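PDB 3SO6: Low density lipoprotein receptor adapter protein 1 from Rattus norvegicus, which links the LDL receptor to the clathrin endocytic machinery, binding the receptor's NPXY motif through its phosphotyrosine-interaction (PTB) domain. Local coordinates for residues A[55-60]-A[87-92]. Sequence-based numbering, arbitrary orientation.
Sequences IILTDS and FAYIAQ
In the middle of the domain, the Y89 ring meets a methyl of I55, and its hydroxyl meets a methyl of L57. The two backbones stay well apart: the nearest CA atoms, those of I55 and Y89, are 10.0 Å from each other. No hydrogen bond joins the segments; the closest approaches are between side chains.

The Y89 side chain leaves CA toward strand 54-59, with Y89 CB still 4.8 Å from I55 CD1. CG lies between the backbone N and the carbonyl carbon (chi1 69°), and the ring runs on from there toward L57. Y89 CD2 is the ring atom that meets I55, lying 4.0 Å from I55 CD1. Next on that side, Y89 CE2 lies 4.3 Å from I55 CD1. The methyl approaches the ring obliquely, and the I55 and Y89 side chains run roughly antiparallel alongside each other. The I55 chain is extended (chi2 171°), which carries CD1 out to the ring. At the tip, Y89 OH packs 3.7 Å from L57 CD1. This is a van der Waals contact between a methyl and the hydroxyl oxygen; L57 reaches it from strand 54-59.

All three touching residues are buried. Farther along strand 86-92, Q92 hydrogen-bonds the bound peptide. Strands 54-59 and 86-92 are not neighbours in sheet order; strands 44-51, 4-16 and 99-105 come between them. The contact therefore spans the interior of the PH-like sandwich characteristic of PTB domains. F104 of strand 99-105 touches both L57 and Y89, and the rings of Y89 and H102 also meet. V69 and I66 of strand 65-70 pack on Y89 and L57, respectively, while I74 of strand 74-79 packs on I55.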
loop_
_atom_site.group_PDB
_atom_site.type_symbol
_atom_site.label_atom_id
_atom_site.label_comp_id
_atom_site.label_asym_id
_atom_site.label_seq_id
_atom_site.Cartn_x
_atom_site.Cartn_y
_atom_site.Cartn_z
ATOM N N ILE A 55 4.533 -4.764 -3.916
ATOM C CA ILE A 55 4.754 -4.779 -2.487
ATOM C C ILE A 55 4.567 -6.208 -1.986
ATOM O O ILE A 55 3.534 -6.832 -2.273
ATOM C CB ILE A 55 3.737 -3.889 -1.729
ATOM C CG1 ILE A 55 3.901 -2.435 -2.135
ATOM C CG2 ILE A 55 3.975 -4.031 -0.236
ATOM C CD1 ILE A 55 2.802 -1.497 -1.608
ATOM N N ILE A 56 5.607 -6.724 -1.334
ATOM C CA ILE A 56 5.546 -8.065 -0.736
ATOM C C ILE A 56 5.200 -7.862 0.749
ATOM O O ILE A 56 5.930 -7.179 1.470
ATOM C CB ILE A 56 6.817 -8.900 -0.845
ATOM C CG1 ILE A 56 7.248 -8.956 -2.301
ATOM C CG2 ILE A 56 6.560 -10.304 -0.449
ATOM C CD1 ILE A 56 8.526 -9.622 -2.523
ATOM N N LEU A 57 4.077 -8.451 1.162
ATOM C CA LEU A 57 3.668 -8.403 2.567
ATOM C C LEU A 57 3.944 -9.765 3.187
ATOM O O LEU A 57 3.476 -10.787 2.685
ATOM C CB LEU A 57 2.190 -8.159 2.707
ATOM C CG LEU A 57 1.649 -6.909 2.078
ATOM C CD1 LEU A 57 0.108 -7.001 2.343
ATOM C CD2 LEU A 57 2.307 -5.656 2.662
ATOM N N THR A 58 4.715 -9.749 4.265
ATOM C CA THR A 58 5.034 -10.967 5.005
ATOM C C THR A 58 4.697 -10.799 6.445
ATOM O O THR A 58 4.775 -9.692 7.041
ATOM C CB THR A 58 6.499 -11.358 4.767
ATOM O OG1 THR A 58 7.366 -10.322 5.254
ATOM C CG2 THR A 58 6.782 -11.713 3.321
ATOM N N ASP A 59 4.254 -11.898 7.032
ATOM C CA ASP A 59 3.941 -11.921 8.432
ATOM C C ASP A 59 5.324 -11.783 9.103
ATOM O O ASP A 59 6.232 -12.627 8.859
ATOM C CB ASP A 59 3.247 -13.277 8.756
ATOM C CG ASP A 59 2.997 -13.440 10.178
ATOM O OD1 ASP A 59 2.070 -12.779 10.701
ATOM O OD2 ASP A 59 3.769 -14.213 10.773
ATOM N N SER A 60 5.513 -10.833 9.997
ATOM C CA SER A 60 6.839 -10.686 10.561
ATOM C C SER A 60 7.274 -11.844 11.476
ATOM O O SER A 60 8.455 -12.251 11.446
ATOM C CB SER A 60 7.094 -9.333 11.250
ATOM O OG SER A 60 6.662 -8.167 10.500
ATOM N N PHE A 87 0.157 4.678 6.804
ATOM C CA PHE A 87 0.393 4.514 5.373
ATOM C C PHE A 87 -0.696 3.568 4.821
ATOM O O PHE A 87 -1.003 2.544 5.482
ATOM C CB PHE A 87 1.767 3.876 5.188
ATOM C CG PHE A 87 1.913 3.283 3.791
ATOM C CD1 PHE A 87 2.074 4.112 2.663
ATOM C CD2 PHE A 87 1.839 1.894 3.591
ATOM C CE1 PHE A 87 2.145 3.575 1.375
ATOM C CE2 PHE A 87 1.825 1.384 2.299
ATOM C CZ PHE A 87 2.004 2.197 1.203
ATOM N N ALA A 88 -1.233 3.869 3.646
ATOM C CA ALA A 88 -2.204 2.949 3.063
ATOM C C ALA A 88 -1.999 2.894 1.558
ATOM O O ALA A 88 -1.519 3.862 0.897
ATOM C CB ALA A 88 -3.669 3.336 3.430
ATOM N N TYR A 89 -2.426 1.791 0.984
ATOM C CA TYR A 89 -2.532 1.701 -0.497
ATOM C C TYR A 89 -3.863 1.221 -0.929
ATOM O O TYR A 89 -4.590 0.596 -0.103
ATOM C CB TYR A 89 -1.372 0.876 -1.094
ATOM C CG TYR A 89 -1.405 -0.598 -0.774
ATOM C CD1 TYR A 89 -2.234 -1.450 -1.518
ATOM C CD2 TYR A 89 -0.715 -1.133 0.317
ATOM C CE1 TYR A 89 -2.341 -2.779 -1.233
ATOM C CE2 TYR A 89 -0.784 -2.552 0.618
ATOM C CZ TYR A 89 -1.616 -3.331 -0.188
ATOM O OH TYR A 89 -1.726 -4.676 0.111
ATOM N N ILE A 90 -4.241 1.495 -2.170
ATOM C CA ILE A 90 -5.470 0.908 -2.747
ATOM C C ILE A 90 -4.948 -0.074 -3.839
ATOM O O ILE A 90 -4.097 0.335 -4.681
ATOM C CB ILE A 90 -6.397 1.962 -3.327
ATOM C CG1 ILE A 90 -6.859 2.916 -2.196
ATOM C CG2 ILE A 90 -7.599 1.330 -3.972
ATOM C CD1 ILE A 90 -7.672 4.135 -2.653
ATOM N N ALA A 91 -5.520 -1.289 -3.904
ATOM C CA ALA A 91 -5.181 -2.175 -4.979
ATOM C C ALA A 91 -6.380 -2.982 -5.358
ATOM O O ALA A 91 -7.176 -3.374 -4.492
ATOM C CB ALA A 91 -4.072 -3.125 -4.537
ATOM N N GLN A 92 -6.480 -3.262 -6.653
ATOM C CA GLN A 92 -7.543 -4.108 -7.134
ATOM C C GLN A 92 -7.161 -5.549 -6.727
ATOM O O GLN A 92 -5.990 -5.960 -6.766
ATOM C CB GLN A 92 -7.595 -4.056 -8.687
ATOM C CG GLN A 92 -8.746 -4.860 -9.299
ATOM C CD GLN A 92 -9.137 -4.307 -10.663
ATOM O OE1 GLN A 92 -8.287 -4.127 -11.543
ATOM N NE2 GLN A 92 -10.475 -4.130 -10.884
#